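Local structure of nitroalkane oxidase (Podospora anserina, 3MKH) at residues D299-G302 with P306-E309. The protein oxidises primary and secondary nitroalkanes to aldehydes or ketones with release of nitrite, using FAD and molecular oxygen and yielding hydrogen peroxide. Numbering follows the deposited sequence.
Sequences DNRG and PLLE. With FAD (flavin-adenine dinucleotide), chain H.
Arg-301 CG packs against Leu-307 CD1 at 3.9 Å, and Leu-307 CB rests on the carbonyl oxygen of Asp-299 at 3.3 Å. Followed outward, the arginine skirts the adenosine half of FAD: CB lies near adenine C8A, CG near ribose O4B at 3.6 Å, and CD against C5B. Bends at chi2 (-78°) and chi3 (81°) then fold the chain back toward Asp-299. There NE hydrogen-bonds to Asp-299 OD1 from above the carboxylate plane, while NH2 forms the salt bridge with OD2 at 3.0 Å on its syn side, tilted somewhat out of that plane. OD1 also accepts a hydrogen bond from the backbone N of Arg-301 (2.7 Å), closing an Asx turn. With the guanidinium thus gripped side-on, NH1 donates a hydrogen bond to FAD O2A (2.9 Å), which lies in plane at the guanidinium edge, and is likely to offset part of the phosphate charge. A leucine in place of Arg-301 would probably leave O2A and the Asp-299 carboxylate without their cationic partner. Leu-307 CD1 meets the same ribose at C1B (3.5 Å). The loop joins helices 262-298 and 311-340: Leu-307 packs on Phe-295 and Phe-313 of these helices, while Arg-301 NH2 also hydrogen-bonds to Pro-137 O of a second subunit, placing this FAD site at a subunit interface.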
loop_
_atom_site.group_PDB
_atom_site.type_symbol
_atom_site.label_atom_id
_atom_site.label_comp_id
_atom_site.label_asym_id
_atom_site.label_seq_id
_atom_site.Cartn_x
_atom_site.Cartn_y
_atom_site.Cartn_z
ATOM N N ASP A 299 -2.177 -29.135 -2.506
ATOM C CA ASP A 299 -3.602 -28.901 -2.225
ATOM C C ASP A 299 -4.251 -27.940 -3.237
ATOM O O ASP A 299 -4.053 -26.721 -3.169
ATOM C CB ASP A 299 -3.773 -28.372 -0.785
ATOM C CG ASP A 299 -5.221 -28.402 -0.301
ATOM O OD1 ASP A 299 -6.139 -28.136 -1.110
ATOM O OD2 ASP A 299 -5.440 -28.675 0.901
ATOM N N ASN A 300 -5.032 -28.482 -4.171
ATOM C CA ASN A 300 -5.713 -27.638 -5.160
ATOM C C ASN A 300 -7.060 -27.070 -4.681
ATOM O O ASN A 300 -7.813 -26.482 -5.466
ATOM C CB ASN A 300 -5.868 -28.364 -6.507
ATOM C CG ASN A 300 -6.780 -29.586 -6.423
ATOM O OD1 ASN A 300 -6.759 -30.446 -7.310
ATOM N ND2 ASN A 300 -7.588 -29.664 -5.364
ATOM N N ARG A 301 -7.348 -27.250 -3.392
ATOM C CA ARG A 301 -8.544 -26.682 -2.780
ATOM C C ARG A 301 -9.820 -27.186 -3.472
ATOM O O ARG A 301 -10.813 -26.459 -3.570
ATOM C CB ARG A 301 -8.485 -25.144 -2.798
ATOM C CG ARG A 301 -7.425 -24.526 -1.875
ATOM C CD ARG A 301 -7.859 -24.521 -0.413
ATOM N NE ARG A 301 -7.649 -25.817 0.234
ATOM C CZ ARG A 301 -8.272 -26.222 1.341
ATOM N NH1 ARG A 301 -9.167 -25.440 1.932
ATOM N NH2 ARG A 301 -8.000 -27.413 1.862
ATOM N N GLY A 302 -9.777 -28.430 -3.954
ATOM C CA GLY A 302 -10.913 -29.059 -4.611
ATOM C C GLY A 302 -11.164 -28.570 -6.030
ATOM O O GLY A 302 -12.284 -28.669 -6.542
ATOM N N PRO A 306 -4.569 -27.175 -10.611
ATOM C CA PRO A 306 -3.701 -26.960 -9.445
ATOM C C PRO A 306 -3.923 -25.576 -8.842
ATOM O O PRO A 306 -4.303 -24.647 -9.565
ATOM C CB PRO A 306 -2.293 -27.045 -10.039
ATOM C CG PRO A 306 -2.451 -27.887 -11.264
ATOM C CD PRO A 306 -3.805 -27.568 -11.809
ATOM N N LEU A 307 -3.695 -25.432 -7.543
ATOM C CA LEU A 307 -3.904 -24.147 -6.889
ATOM C C LEU A 307 -3.037 -23.053 -7.532
ATOM O O LEU A 307 -3.464 -21.908 -7.654
ATOM C CB LEU A 307 -3.691 -24.244 -5.369
ATOM C CG LEU A 307 -4.108 -23.008 -4.551
ATOM C CD1 LEU A 307 -5.581 -22.679 -4.778
ATOM C CD2 LEU A 307 -3.825 -23.180 -3.063
ATOM N N LEU A 308 -1.837 -23.405 -7.983
ATOM C CA LEU A 308 -0.976 -22.412 -8.628
ATOM C C LEU A 308 -1.511 -21.915 -9.975
ATOM O O LEU A 308 -1.028 -20.912 -10.506
ATOM C CB LEU A 308 0.471 -22.906 -8.758
ATOM C CG LEU A 308 1.419 -22.566 -7.599
ATOM C CD1 LEU A 308 2.780 -23.205 -7.813
ATOM C CD2 LEU A 308 1.546 -21.053 -7.407
ATOM N N GLU A 309 -2.525 -22.583 -10.522
ATOM C CA GLU A 309 -3.085 -22.107 -11.782
ATOM C C GLU A 309 -4.094 -20.976 -11.636
ATOM O O GLU A 309 -4.484 -20.356 -12.628
ATOM C CB GLU A 309 -3.621 -23.253 -12.638
ATOM C CG GLU A 309 -2.524 -23.891 -13.486
ATOM C CD GLU A 309 -3.034 -24.992 -14.392
ATOM O OE1 GLU A 309 -4.030 -24.758 -15.118
ATOM O OE2 GLU A 309 -2.427 -26.087 -14.376
HETATM P PA FAD H . -10.870 -22.327 0.087
HETATM O O1A FAD H . -11.529 -23.263 -0.820
HETATM O O2A FAD H . -10.355 -22.832 1.364
HETATM O O5B FAD H . -9.684 -21.578 -0.737
HETATM C C5B FAD H . -8.497 -21.119 -0.072
HETATM C C4B FAD H . -7.589 -20.238 -0.960
HETATM O O4B FAD H . -7.316 -20.927 -2.199
HETATM C C3B FAD H . -8.277 -18.932 -1.350
HETATM O O3B FAD H . -7.972 -17.912 -0.395
HETATM C C2B FAD H . -7.651 -18.597 -2.704
HETATM O O2B FAD H . -6.445 -17.862 -2.530
HETATM C C1B FAD H . -7.313 -19.964 -3.303
HETATM N N9A FAD H . -8.308 -20.333 -4.361
HETATM C C8A FAD H . -9.047 -21.439 -4.387
HETATM N N7A FAD H . -9.813 -21.437 -5.473
HETATM C C5A FAD H . -9.562 -20.327 -6.155
HETATM C C6A FAD H . -10.050 -19.795 -7.346
HETATM N N6A FAD H . -10.977 -20.426 -8.068
HETATM N N1A FAD H . -9.569 -18.620 -7.761
HETATM C C2A FAD H . -8.650 -17.978 -7.061
HETATM N N3A FAD H . -8.168 -18.458 -5.926
HETATM C C4A FAD H . -8.605 -19.626 -5.447
HETATM N N1 FAD H . -18.033 -22.009 7.062
HETATM C C2 FAD H . -19.378 -22.364 7.061
HETATM O O2 FAD H . -19.788 -23.156 6.223
HETATM N N3 FAD H . -20.249 -21.823 8.008
HETATM C C4 FAD H . -19.773 -20.926 8.962
HETATM O O4 FAD H . -20.541 -20.453 9.796
HETATM C C4X FAD H . -18.430 -20.572 8.961
HETATM N N5 FAD H . -17.934 -19.674 9.908
HETATM C C5X FAD H . -16.557 -19.617 10.127
HETATM C C6 FAD H . -16.059 -19.022 11.277
HETATM C C7 FAD H . -14.690 -18.967 11.494
HETATM C C7M FAD H . -14.138 -18.314 12.757
HETATM C C8 FAD H . -13.824 -19.504 10.555
HETATM C C8M FAD H . -12.316 -19.448 10.789
HETATM C C9 FAD H . -14.324 -20.099 9.402
HETATM C C9A FAD H . -15.694 -20.154 9.185
HETATM N N10 FAD H . -16.216 -20.751 8.032
HETATM C C10 FAD H . -17.564 -21.112 8.016
HETATM C "C1'" FAD H . -15.366 -21.005 6.844
HETATM C "C2'" FAD H . -15.176 -19.724 6.031
HETATM O "O2'" FAD H . -16.445 -19.241 5.601
HETATM C "C3'" FAD H . -14.233 -19.912 4.825
HETATM O "O3'" FAD H . -14.125 -18.678 4.119
HETATM C "C4'" FAD H . -14.693 -20.992 3.844
HETATM O "O4'" FAD H . -14.329 -22.274 4.330
HETATM C "C5'" FAD H . -14.012 -20.788 2.492
HETATM O "O5'" FAD H . -12.598 -20.643 2.656
HETATM P P FAD H . -11.694 -20.034 1.488
HETATM O O1P FAD H . -12.308 -18.771 1.035
HETATM O O2P FAD H . -10.297 -20.045 1.935
HETATM O O3P FAD H . -11.888 -21.137 0.348
#